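Local coordinates for amino acid ABC transporter, periplasmic amino acid-binding protein (PDB 4Z9N) that probably captures amino-acid-like solutes in the periplasm for an ABC importer, and here holds glutathione in its binding pocket, at residues L21-N26 and V82-N88; F44-Y48 and I106-D110; R50-A55 and K284-V289; L101-N107 and F213-Q219. All coordinates share one frame; numbering follows the deposited sequence.

Contact 1 of 4, residues L21-N26 and V82-N88. With GSH (glutathione), chain U.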
# COMPACT_ATOMS: atom_id res chain seq x y z
N LEU D 21 -20.03 12.51 -10.21
CA LEU D 21 -19.61 11.31 -9.52
C LEU D 21 -20.59 10.97 -8.38
O LEU D 21 -20.95 11.85 -7.60
CB LEU D 21 -18.19 11.51 -8.98
CG LEU D 21 -17.53 10.45 -8.10
CD1 LEU D 21 -17.20 9.20 -8.89
CD2 LEU D 21 -16.26 11.01 -7.46
N GLN D 22 -21.05 9.73 -8.31
CA GLN D 22 -21.95 9.32 -7.22
C GLN D 22 -21.13 8.61 -6.14
O GLN D 22 -20.58 7.55 -6.41
CB GLN D 22 -23.06 8.40 -7.75
CG GLN D 22 -24.21 8.12 -6.78
CD GLN D 22 -25.12 9.33 -6.58
OE1 GLN D 22 -25.55 9.97 -7.54
NE2 GLN D 22 -25.47 9.61 -5.33
N CYS D 23 -21.06 9.17 -4.94
CA CYS D 23 -20.21 8.62 -3.87
C CYS D 23 -20.95 8.09 -2.64
O CYS D 23 -21.85 8.76 -2.12
CB CYS D 23 -19.22 9.68 -3.40
SG CYS D 23 -18.11 10.25 -4.68
N GLY D 24 -20.55 6.92 -2.17
CA GLY D 24 -21.06 6.44 -0.90
C GLY D 24 -20.26 7.01 0.27
O GLY D 24 -19.04 6.82 0.34
N VAL D 25 -20.94 7.70 1.19
CA VAL D 25 -20.27 8.32 2.33
C VAL D 25 -21.01 8.01 3.63
O VAL D 25 -22.03 7.32 3.62
CB VAL D 25 -20.11 9.85 2.14
CG1 VAL D 25 -19.26 10.16 0.91
CG2 VAL D 25 -21.47 10.52 2.01
N ASN D 26 -20.48 8.54 4.73
CA ASN D 26 -21.04 8.31 6.06
C ASN D 26 -22.41 8.98 6.20
O ASN D 26 -22.73 9.91 5.45
CB ASN D 26 -20.07 8.84 7.12
CG ASN D 26 -20.24 8.14 8.45
OD1 ASN D 26 -21.21 8.40 9.16
ND2 ASN D 26 -19.28 7.28 8.80
N VAL D 82 -23.69 3.46 -6.10
CA VAL D 82 -22.58 4.41 -6.01
C VAL D 82 -21.40 3.91 -6.83
O VAL D 82 -21.24 2.70 -7.04
CB VAL D 82 -22.13 4.69 -4.53
CG1 VAL D 82 -23.30 5.25 -3.72
CG2 VAL D 82 -21.54 3.43 -3.87
N ASP D 83 -20.59 4.85 -7.29
CA ASP D 83 -19.43 4.58 -8.13
C ASP D 83 -18.19 4.25 -7.30
O ASP D 83 -17.29 3.55 -7.76
CB ASP D 83 -19.14 5.78 -9.03
CG ASP D 83 -20.34 6.17 -9.89
OD1 ASP D 83 -20.94 5.29 -10.53
OD2 ASP D 83 -20.69 7.37 -9.90
N VAL D 84 -18.15 4.76 -6.07
CA VAL D 84 -17.02 4.58 -5.17
C VAL D 84 -17.52 4.72 -3.73
O VAL D 84 -18.50 5.43 -3.48
CB VAL D 84 -15.87 5.60 -5.47
CG1 VAL D 84 -16.34 7.03 -5.26
CG2 VAL D 84 -14.60 5.30 -4.63
N LEU D 85 -16.87 4.02 -2.81
CA LEU D 85 -17.20 4.09 -1.40
C LEU D 85 -16.00 4.62 -0.63
O LEU D 85 -14.96 3.97 -0.60
CB LEU D 85 -17.60 2.71 -0.86
CG LEU D 85 -17.91 2.62 0.63
CD1 LEU D 85 -19.23 3.35 0.97
CD2 LEU D 85 -18.00 1.14 1.06
N ILE D 86 -16.14 5.80 -0.06
CA ILE D 86 -15.06 6.41 0.70
C ILE D 86 -15.67 6.78 2.03
O ILE D 86 -16.30 7.82 2.15
CB ILE D 86 -14.45 7.60 -0.02
CG1 ILE D 86 -14.01 7.17 -1.42
CG2 ILE D 86 -13.22 8.12 0.75
CD1 ILE D 86 -13.42 8.28 -2.28
N ARG D 87 -15.53 5.90 3.01
CA ARG D 87 -16.37 5.99 4.20
C ARG D 87 -15.78 5.18 5.35
O ARG D 87 -16.40 4.22 5.80
CB ARG D 87 -17.79 5.50 3.85
CG ARG D 87 -18.83 5.56 4.98
CD ARG D 87 -19.76 4.36 4.91
NE ARG D 87 -20.60 4.20 6.10
CZ ARG D 87 -20.16 3.68 7.25
NH1 ARG D 87 -18.89 3.32 7.37
NH2 ARG D 87 -20.99 3.55 8.28
N ASN D 88 -14.60 5.60 5.82
CA ASN D 88 -13.96 5.01 7.01
C ASN D 88 -14.16 3.50 7.06
O ASN D 88 -14.49 2.94 8.11
CB ASN D 88 -14.46 5.70 8.33
CG ASN D 88 -16.01 5.77 8.47
OD1 ASN D 88 -16.71 6.43 7.69
ND2 ASN D 88 -16.53 5.13 9.53
N1 GSH U . -13.81 0.92 10.07
CA1 GSH U . -14.82 0.04 10.66
C1 GSH U . -15.37 -0.87 9.56
O11 GSH U . -16.15 -1.81 9.87
O12 GSH U . -15.07 -0.68 8.35
CB1 GSH U . -15.99 0.83 11.26
CG1 GSH U . -16.65 1.67 10.16
CD1 GSH U . -17.95 2.25 10.69
OE1 GSH U . -19.00 2.06 10.15
N2 GSH U . -17.89 3.06 11.89
CA2 GSH U . -19.14 3.59 12.41
C2 GSH U . -19.82 4.55 11.42
O2 GSH U . -19.26 5.08 10.52
CB2 GSH U . -18.93 4.19 13.80
SG2 GSH U . -17.96 5.72 13.75
N3 GSH U . -21.24 4.76 11.60
CA3 GSH U . -21.96 5.64 10.72
C3 GSH U . -23.18 4.90 10.18
O31 GSH U . -24.07 5.55 9.58
O32 GSH U . -23.29 3.64 10.32
O HOH W 1 -17.67 9.13 4.18
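Asn26 ND2 sits over one face of the Arg87 guanidinium, 4.0 Å above its plane, while glutathione OE1 lies at the edge and accepts from both Arg87 NH1 and NH2. This polar cluster ends a parallel strand pair in the three-stranded parallel sheet of one lobe of a family 3 solute-binding protein, with 84-85 a short, weakly bonded strand. The amide planes of Asn26 and Asn88 are 25° apart while the side chains cross at about a right angle, and Asn26 ND2 donates to Asn88 OD1 at 2.9 Å. Both ND2 groups also converge on glutathione O2, at 2.8 Å from Asn26 and 2.9 Å from Asn88, so a single peptide oxygen is gripped twice. With CG anti to the backbone N (chi1 -178°), Arg87 lays that carbon against the Val25-Asn26 peptide, 3.4 Å from Asn26 N, and its NE donates to Leu68 O. Farther back, Gly24 N donates to Val84 O and Gly24 O accepts from Ile86 N. A water accepts from Asn26 N and donates to Ile86 O. At the far end Gln22 N meets Asp83 OD2 on its anti side at 2.9 Å, and the same oxygen pairs with Lys18.

Contact 2 of 4, residues F44-Y48 and I106-D110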
# COMPACT_ATOMS: atom_id res chain seq x y z
N PHE D 44 -13.05 14.73 5.69
CA PHE D 44 -11.83 14.14 5.13
C PHE D 44 -12.16 13.18 3.97
O PHE D 44 -11.59 13.29 2.88
CB PHE D 44 -11.06 13.40 6.24
CG PHE D 44 -9.75 12.78 5.80
CD1 PHE D 44 -8.57 13.50 5.84
CD2 PHE D 44 -9.71 11.44 5.39
CE1 PHE D 44 -7.36 12.92 5.45
CE2 PHE D 44 -8.49 10.85 5.01
CZ PHE D 44 -7.32 11.60 5.04
N ASP D 45 -13.09 12.25 4.21
CA ASP D 45 -13.51 11.34 3.14
C ASP D 45 -14.30 12.10 2.08
O ASP D 45 -14.19 11.80 0.89
CB ASP D 45 -14.34 10.18 3.69
CG ASP D 45 -13.48 9.09 4.32
OD1 ASP D 45 -12.27 9.06 4.03
OD2 ASP D 45 -14.03 8.27 5.11
N VAL D 46 -15.10 13.08 2.49
CA VAL D 46 -15.80 13.91 1.51
C VAL D 46 -14.82 14.58 0.54
O VAL D 46 -15.03 14.58 -0.68
CB VAL D 46 -16.68 14.97 2.20
CG1 VAL D 46 -17.05 16.10 1.23
CG2 VAL D 46 -17.95 14.29 2.76
N ASP D 47 -13.73 15.14 1.07
CA ASP D 47 -12.77 15.82 0.20
C ASP D 47 -12.11 14.83 -0.77
O ASP D 47 -11.75 15.19 -1.89
CB ASP D 47 -11.69 16.56 1.00
CG ASP D 47 -12.16 17.91 1.54
OD1 ASP D 47 -11.47 18.46 2.42
OD2 ASP D 47 -13.23 18.41 1.09
N TYR D 48 -11.94 13.58 -0.33
CA TYR D 48 -11.38 12.56 -1.21
C TYR D 48 -12.33 12.32 -2.39
O TYR D 48 -11.88 12.16 -3.53
CB TYR D 48 -11.13 11.24 -0.45
CG TYR D 48 -9.65 10.98 -0.25
CD1 TYR D 48 -8.94 11.60 0.78
CD2 TYR D 48 -8.94 10.16 -1.12
CE1 TYR D 48 -7.59 11.40 0.95
CE2 TYR D 48 -7.57 9.96 -0.96
CZ TYR D 48 -6.91 10.58 0.08
OH TYR D 48 -5.56 10.36 0.24
N ILE D 106 -5.23 3.31 0.62
CA ILE D 106 -5.55 3.48 2.02
C ILE D 106 -5.39 4.97 2.33
O ILE D 106 -4.27 5.47 2.33
CB ILE D 106 -4.65 2.62 2.92
CG1 ILE D 106 -4.97 1.12 2.75
CG2 ILE D 106 -4.79 3.03 4.39
CD1 ILE D 106 -3.81 0.22 3.18
N ASN D 107 -6.48 5.68 2.56
CA ASN D 107 -6.33 7.11 2.77
C ASN D 107 -6.17 7.47 4.24
O ASN D 107 -5.85 8.60 4.57
CB ASN D 107 -7.50 7.89 2.11
CG ASN D 107 -8.85 7.65 2.76
OD1 ASN D 107 -9.11 6.65 3.43
ND2 ASN D 107 -9.76 8.59 2.52
N TYR D 108 -6.35 6.50 5.14
CA TYR D 108 -6.14 6.78 6.55
C TYR D 108 -5.91 5.47 7.29
O TYR D 108 -6.79 4.62 7.30
CB TYR D 108 -7.34 7.53 7.14
CG TYR D 108 -7.08 8.04 8.54
CD1 TYR D 108 -7.26 7.21 9.64
CD2 TYR D 108 -6.62 9.33 8.76
CE1 TYR D 108 -7.00 7.66 10.92
CE2 TYR D 108 -6.36 9.78 10.02
CZ TYR D 108 -6.54 8.94 11.10
OH TYR D 108 -6.26 9.38 12.37
N TYR D 109 -4.71 5.30 7.87
CA TYR D 109 -4.44 4.14 8.73
C TYR D 109 -4.95 4.42 10.12
O TYR D 109 -4.51 5.37 10.75
CB TYR D 109 -2.94 3.83 8.80
CG TYR D 109 -2.32 3.43 7.48
CD1 TYR D 109 -1.86 4.39 6.59
CD2 TYR D 109 -2.21 2.09 7.11
CE1 TYR D 109 -1.29 4.04 5.38
CE2 TYR D 109 -1.65 1.73 5.90
CZ TYR D 109 -1.20 2.71 5.04
OH TYR D 109 -0.62 2.36 3.84
N ASP D 110 -5.88 3.60 10.61
CA ASP D 110 -6.42 3.78 11.96
C ASP D 110 -6.33 2.46 12.74
O ASP D 110 -5.78 1.47 12.26
CB ASP D 110 -7.87 4.27 11.88
CG ASP D 110 -8.25 5.18 13.04
OD1 ASP D 110 -7.46 5.28 14.00
OD2 ASP D 110 -9.34 5.80 12.96
O HOH W 2 -11.77 6.30 4.22
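Asn107 drives its side chain into a recess formed by Phe44, Asp45 and Tyr48, the first turn of helix 44-57. Its CB rests over one face of the Tyr48 ring in a CH-pi contact, 3.7 Å from the ring centroid and 23° off the normal; Tyr48 CZ is the ring atom nearest to it. From CB, chi1 of 67° places CG between the backbone N and the carbonyl carbon, which turns the amide toward the helix and nearly perpendicular to the Tyr48 ring. At the tip the branches divide. ND2 donates to Asp45 OD1 at 3.0 Å, with the amide and carboxylate almost coplanar, and also lies 3.6 Å from Phe44 CE2. OD1 accepts from a water at 2.8 Å that donates to Asp45 OD1 as well. The backbone Asn107 O comes to the edge of the Phe44 ring, 3.4 Å from CZ, and accepts from Tyr292 OH. Tyr108 CB touches Phe44 CE2 at 4.1 Å, where strand 101-117 has just turned its corner at Asn107 on the way to the other lobe. Asn88 N donates to Asp45 OD2, and Tyr48 OH is hydrogen-bonded to His232 ND1. With donors on both oxygens, the buried Asp45 carboxylate is probably ionised, and its bond to ND2 together with the water settles which way round the Asn107 amide sits.

Contact 3 of 4, residues R50-A55 and K284-V289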
# COMPACT_ATOMS: atom_id res chain seq x y z
N ARG D 50 -14.39 14.56 -3.56
CA ARG D 50 -14.27 15.76 -4.37
C ARG D 50 -12.97 15.75 -5.17
O ARG D 50 -12.89 16.35 -6.24
CB ARG D 50 -14.35 17.02 -3.51
CG ARG D 50 -15.66 17.16 -2.72
CD ARG D 50 -15.88 18.62 -2.30
NE ARG D 50 -17.04 18.76 -1.43
CZ ARG D 50 -18.29 18.85 -1.86
NH1 ARG D 50 -18.57 18.83 -3.16
NH2 ARG D 50 -19.28 18.96 -0.98
N ALA D 51 -11.95 15.08 -4.64
CA ALA D 51 -10.68 14.98 -5.36
C ALA D 51 -10.85 14.17 -6.65
O ALA D 51 -10.30 14.53 -7.70
CB ALA D 51 -9.57 14.35 -4.46
N VAL D 52 -11.60 13.08 -6.57
CA VAL D 52 -11.87 12.27 -7.74
C VAL D 52 -12.72 13.06 -8.73
O VAL D 52 -12.45 13.04 -9.93
CB VAL D 52 -12.55 10.96 -7.35
CG1 VAL D 52 -12.94 10.15 -8.57
CG2 VAL D 52 -11.61 10.15 -6.45
N ALA D 53 -13.72 13.77 -8.23
CA ALA D 53 -14.53 14.61 -9.09
C ALA D 53 -13.67 15.68 -9.78
O ALA D 53 -13.90 16.01 -10.95
CB ALA D 53 -15.67 15.25 -8.31
N SER D 54 -12.69 16.22 -9.06
CA SER D 54 -11.84 17.25 -9.66
C SER D 54 -10.94 16.66 -10.74
O SER D 54 -10.76 17.24 -11.80
CB SER D 54 -10.99 17.96 -8.60
OG SER D 54 -11.77 18.41 -7.51
N ALA D 55 -10.39 15.48 -10.46
CA ALA D 55 -9.59 14.76 -11.44
C ALA D 55 -10.31 14.57 -12.77
O ALA D 55 -9.70 14.62 -13.84
CB ALA D 55 -9.18 13.39 -10.88
N LYS D 284 -5.85 19.87 -11.60
CA LYS D 284 -7.27 19.90 -11.29
C LYS D 284 -7.56 19.41 -9.88
O LYS D 284 -8.37 20.02 -9.17
CB LYS D 284 -8.09 19.07 -12.29
CG LYS D 284 -8.01 19.54 -13.72
CD LYS D 284 -8.91 18.66 -14.60
CE LYS D 284 -8.90 19.09 -16.06
NZ LYS D 284 -8.88 20.57 -16.21
N ILE D 285 -6.91 18.31 -9.47
CA ILE D 285 -7.09 17.78 -8.12
C ILE D 285 -6.66 18.82 -7.08
O ILE D 285 -7.43 19.15 -6.17
CB ILE D 285 -6.31 16.45 -7.89
CG1 ILE D 285 -6.82 15.33 -8.82
CG2 ILE D 285 -6.43 16.04 -6.46
CD1 ILE D 285 -5.96 14.05 -8.80
N ILE D 286 -5.44 19.32 -7.19
CA ILE D 286 -4.90 20.20 -6.16
C ILE D 286 -5.67 21.54 -6.10
O ILE D 286 -5.91 22.09 -5.02
CB ILE D 286 -3.39 20.42 -6.38
CG1 ILE D 286 -2.66 19.08 -6.37
CG2 ILE D 286 -2.82 21.29 -5.29
CD1 ILE D 286 -2.84 18.27 -5.07
N LYS D 287 -6.07 22.06 -7.25
CA LYS D 287 -6.91 23.24 -7.27
C LYS D 287 -8.24 22.99 -6.56
O LYS D 287 -8.76 23.87 -5.86
CB LYS D 287 -7.17 23.70 -8.71
CG LYS D 287 -5.93 24.28 -9.37
CD LYS D 287 -6.28 25.41 -10.31
CE LYS D 287 -5.01 26.00 -10.92
NZ LYS D 287 -5.25 26.63 -12.25
N GLY D 288 -8.78 21.79 -6.74
CA GLY D 288 -10.08 21.44 -6.19
C GLY D 288 -10.10 21.24 -4.69
O GLY D 288 -11.04 21.69 -4.02
N VAL D 289 -9.09 20.58 -4.14
CA VAL D 289 -9.12 20.16 -2.74
C VAL D 289 -7.78 20.36 -2.01
O VAL D 289 -7.71 20.15 -0.80
CB VAL D 289 -9.57 18.68 -2.62
CG1 VAL D 289 -11.03 18.50 -3.10
CG2 VAL D 289 -8.61 17.77 -3.38
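Ser54 and Ala51 of helix 44-57 pack against Ile285, Gly288 and Val289 of helix 281-289 in a close helix-helix crossing. The axes of the two short segments approach to 7.8 Å with their N-to-C directions 136° apart, so the helices run roughly antiparallel at a wide slant. Ala51, Ser54 and Gly288 are small, consistent with so close an approach.

Apolar contacts carry most of one flank. Ala51 CB lies 3.7 Å from Val289 CG2 and also touches Ile285 CG2, while Ala55 CB meets Ile285 CG1 at 3.7 Å. Val289 uses both branches: with chi1 at -65°, CG1 reaches Arg50 CB and CG2 turns to Ala51. The rest of Arg50 runs on past the contact, its guanidinium bonded to Pro60 O and Trp41 O. Thr231 and Leu235 of helix 222-240 pack on the same flank, Thr231 against Ala51 and Ala55, Leu235 against Ile285.

Side chains against backbone make the second group. Lys284 lays CB and CD against Ser54 O, CB at 3.3 Å, before its amino end leads away. In return Ser54 CB sits 3.4 Å from Lys284 O.

No hydrogen bond passes between the two segments. Ser54 OG lies beside its own backbone N (chi1 -50°) and turns back along the helix, with Gly288 CA packed 3.7 Å away. It donates to Arg50 O at 2.7 Å, while Ser54 N reaches that same oxygen from the opposite face of its carbonyl plane.

Contact 4 of 4, residues L101-N107 and F213-Q219. With NA (sodium ion), chain K.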
# COMPACT_ATOMS: atom_id res chain seq x y z
N LEU D 101 -15.34 -6.84 -4.53
CA LEU D 101 -14.81 -5.49 -4.37
C LEU D 101 -13.28 -5.47 -4.36
O LEU D 101 -12.63 -6.47 -4.03
CB LEU D 101 -15.34 -4.85 -3.09
CG LEU D 101 -16.86 -4.76 -2.92
CD1 LEU D 101 -17.21 -4.06 -1.62
CD2 LEU D 101 -17.54 -4.08 -4.12
N ASP D 102 -12.72 -4.33 -4.73
CA ASP D 102 -11.27 -4.09 -4.63
C ASP D 102 -11.04 -2.78 -3.87
O ASP D 102 -11.96 -1.99 -3.64
CB ASP D 102 -10.62 -3.99 -6.01
CG ASP D 102 -10.28 -5.34 -6.62
OD1 ASP D 102 -10.01 -6.31 -5.89
OD2 ASP D 102 -10.27 -5.41 -7.87
N PHE D 103 -9.79 -2.54 -3.51
CA PHE D 103 -9.43 -1.33 -2.78
C PHE D 103 -8.32 -0.62 -3.55
O PHE D 103 -7.34 -1.25 -3.93
CB PHE D 103 -8.99 -1.67 -1.36
CG PHE D 103 -10.09 -2.27 -0.53
CD1 PHE D 103 -10.36 -3.64 -0.59
CD2 PHE D 103 -10.87 -1.47 0.28
CE1 PHE D 103 -11.40 -4.18 0.16
CE2 PHE D 103 -11.90 -2.02 1.02
CZ PHE D 103 -12.17 -3.36 0.96
N ALA D 104 -8.50 0.67 -3.78
CA ALA D 104 -7.59 1.41 -4.64
C ALA D 104 -6.46 2.07 -3.85
O ALA D 104 -5.52 2.60 -4.44
CB ALA D 104 -8.36 2.43 -5.44
N GLY D 105 -6.54 2.01 -2.53
CA GLY D 105 -5.57 2.72 -1.71
C GLY D 105 -6.09 2.86 -0.29
O GLY D 105 -7.25 2.55 -0.03
N ILE D 106 -5.23 3.31 0.62
CA ILE D 106 -5.55 3.48 2.02
C ILE D 106 -5.39 4.97 2.33
O ILE D 106 -4.27 5.47 2.33
CB ILE D 106 -4.65 2.62 2.92
CG1 ILE D 106 -4.97 1.12 2.75
CG2 ILE D 106 -4.79 3.03 4.39
CD1 ILE D 106 -3.81 0.22 3.18
N ASN D 107 -6.48 5.68 2.56
CA ASN D 107 -6.33 7.11 2.77
C ASN D 107 -6.17 7.47 4.24
O ASN D 107 -5.85 8.60 4.57
CB ASN D 107 -7.50 7.89 2.11
CG ASN D 107 -8.85 7.65 2.76
OD1 ASN D 107 -9.11 6.65 3.43
ND2 ASN D 107 -9.76 8.59 2.52
N PHE D 213 -8.31 2.44 6.39
CA PHE D 213 -9.50 2.91 5.66
C PHE D 213 -9.20 2.85 4.17
O PHE D 213 -8.22 3.45 3.72
CB PHE D 213 -9.87 4.35 6.05
CG PHE D 213 -10.33 4.51 7.48
CD1 PHE D 213 -10.45 3.41 8.32
CD2 PHE D 213 -10.64 5.77 7.97
CE1 PHE D 213 -10.87 3.56 9.65
CE2 PHE D 213 -11.06 5.95 9.30
CZ PHE D 213 -11.19 4.83 10.14
N GLY D 214 -10.04 2.15 3.40
CA GLY D 214 -9.76 1.91 1.99
C GLY D 214 -10.69 2.59 1.02
O GLY D 214 -11.86 2.78 1.30
N LEU D 215 -10.13 3.01 -0.11
CA LEU D 215 -10.90 3.56 -1.22
C LEU D 215 -11.50 2.40 -1.98
O LEU D 215 -10.79 1.66 -2.67
CB LEU D 215 -10.00 4.41 -2.11
CG LEU D 215 -9.25 5.48 -1.32
CD1 LEU D 215 -8.27 6.20 -2.20
CD2 LEU D 215 -10.22 6.47 -0.67
N THR D 216 -12.81 2.21 -1.84
CA THR D 216 -13.41 0.92 -2.17
C THR D 216 -14.16 0.99 -3.50
O THR D 216 -14.97 1.88 -3.69
CB THR D 216 -14.34 0.48 -1.03
OG1 THR D 216 -13.61 0.58 0.20
CG2 THR D 216 -14.81 -0.96 -1.23
N VAL D 217 -13.85 0.07 -4.42
CA VAL D 217 -14.49 0.03 -5.73
C VAL D 217 -14.92 -1.40 -6.05
O VAL D 217 -14.52 -2.35 -5.36
CB VAL D 217 -13.57 0.56 -6.86
CG1 VAL D 217 -13.29 2.06 -6.71
CG2 VAL D 217 -12.26 -0.23 -6.90
N ARG D 218 -15.72 -1.56 -7.09
CA ARG D 218 -16.07 -2.90 -7.58
C ARG D 218 -14.87 -3.52 -8.28
O ARG D 218 -14.09 -2.82 -8.92
CB ARG D 218 -17.27 -2.83 -8.53
CG ARG D 218 -18.57 -2.42 -7.86
CD ARG D 218 -19.73 -2.40 -8.84
NE ARG D 218 -19.58 -1.38 -9.86
CZ ARG D 218 -19.95 -0.11 -9.71
NH1 ARG D 218 -20.48 0.31 -8.57
NH2 ARG D 218 -19.76 0.75 -10.70
N GLN D 219 -14.72 -4.84 -8.16
CA GLN D 219 -13.81 -5.61 -9.03
C GLN D 219 -14.24 -5.52 -10.49
O GLN D 219 -15.38 -5.16 -10.80
CB GLN D 219 -13.76 -7.08 -8.60
CG GLN D 219 -13.06 -7.29 -7.27
CD GLN D 219 -12.99 -8.74 -6.83
OE1 GLN D 219 -12.25 -9.09 -5.90
NE2 GLN D 219 -13.77 -9.61 -7.49
NA NA K . -10.61 -8.02 -4.39
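Phe103 and Thr216 lie side by side in the close-packed middle of an antiparallel strand pair, Thr216 OG1 3.2 Å from Phe103 CE2; OG1 itself donates to Gly214 O. Around them the backbones are stitched tightly: Asp102 and Val217 bond each other in both directions, and Ala104 N donates to Leu215 O at 2.7 Å, in the carbonyl plane. Then comes a beta bulge. Leu215 N turns to Gly105 O rather than to Ala104, Gly105 N is buried with no partner in the model, and beyond it the link from Asn107 N to Phe213 O is weak. Leu215 CD2 spreads against the Asn107 amide, 3.9 Å from Asn107 CG.

The Leu101-Gln219 end is more open. Asp102 and Gln219 are partly exposed, and there a sodium ion is bound by Leu101 O at 2.6 Å and Asp102 OD1 at 2.4 Å. Gln219 belongs to the same site; Asp96 of the same chain and Asp226 of the second subunit complete it, so the ion joins two protein chains.

At the Asn107 end Phe213 touches glutathione. Helix 73-78 packs on Leu101 and Thr216, whereas helix 222-240 lies against Ala104, Leu215 and Val217, placing the strand pair between two helices.

Contacts 1, 2 and 4 cluster in the core, their centres 10 to 11 Å apart, while contact 3 lies on the flank, its centre about 18 Å from that of contact 4 and without touching it. Contacts 2 and 3 use successive parts of helix 44-57; contacts 2 and 4 share Ile106 and Asn107 on strand 101-117. Leu85 N probably donates to Thr216 O at 3.0 Å, setting contact 1 beside contact 4. Along the chain contact 1 closes before contact 4 opens, and contact 3 encloses contact 4, bringing the late helix 281-289 back to the early one. Asp45 of contact 2 and Phe213 of contact 4 both touch Asn88 of contact 1, which binds glutathione.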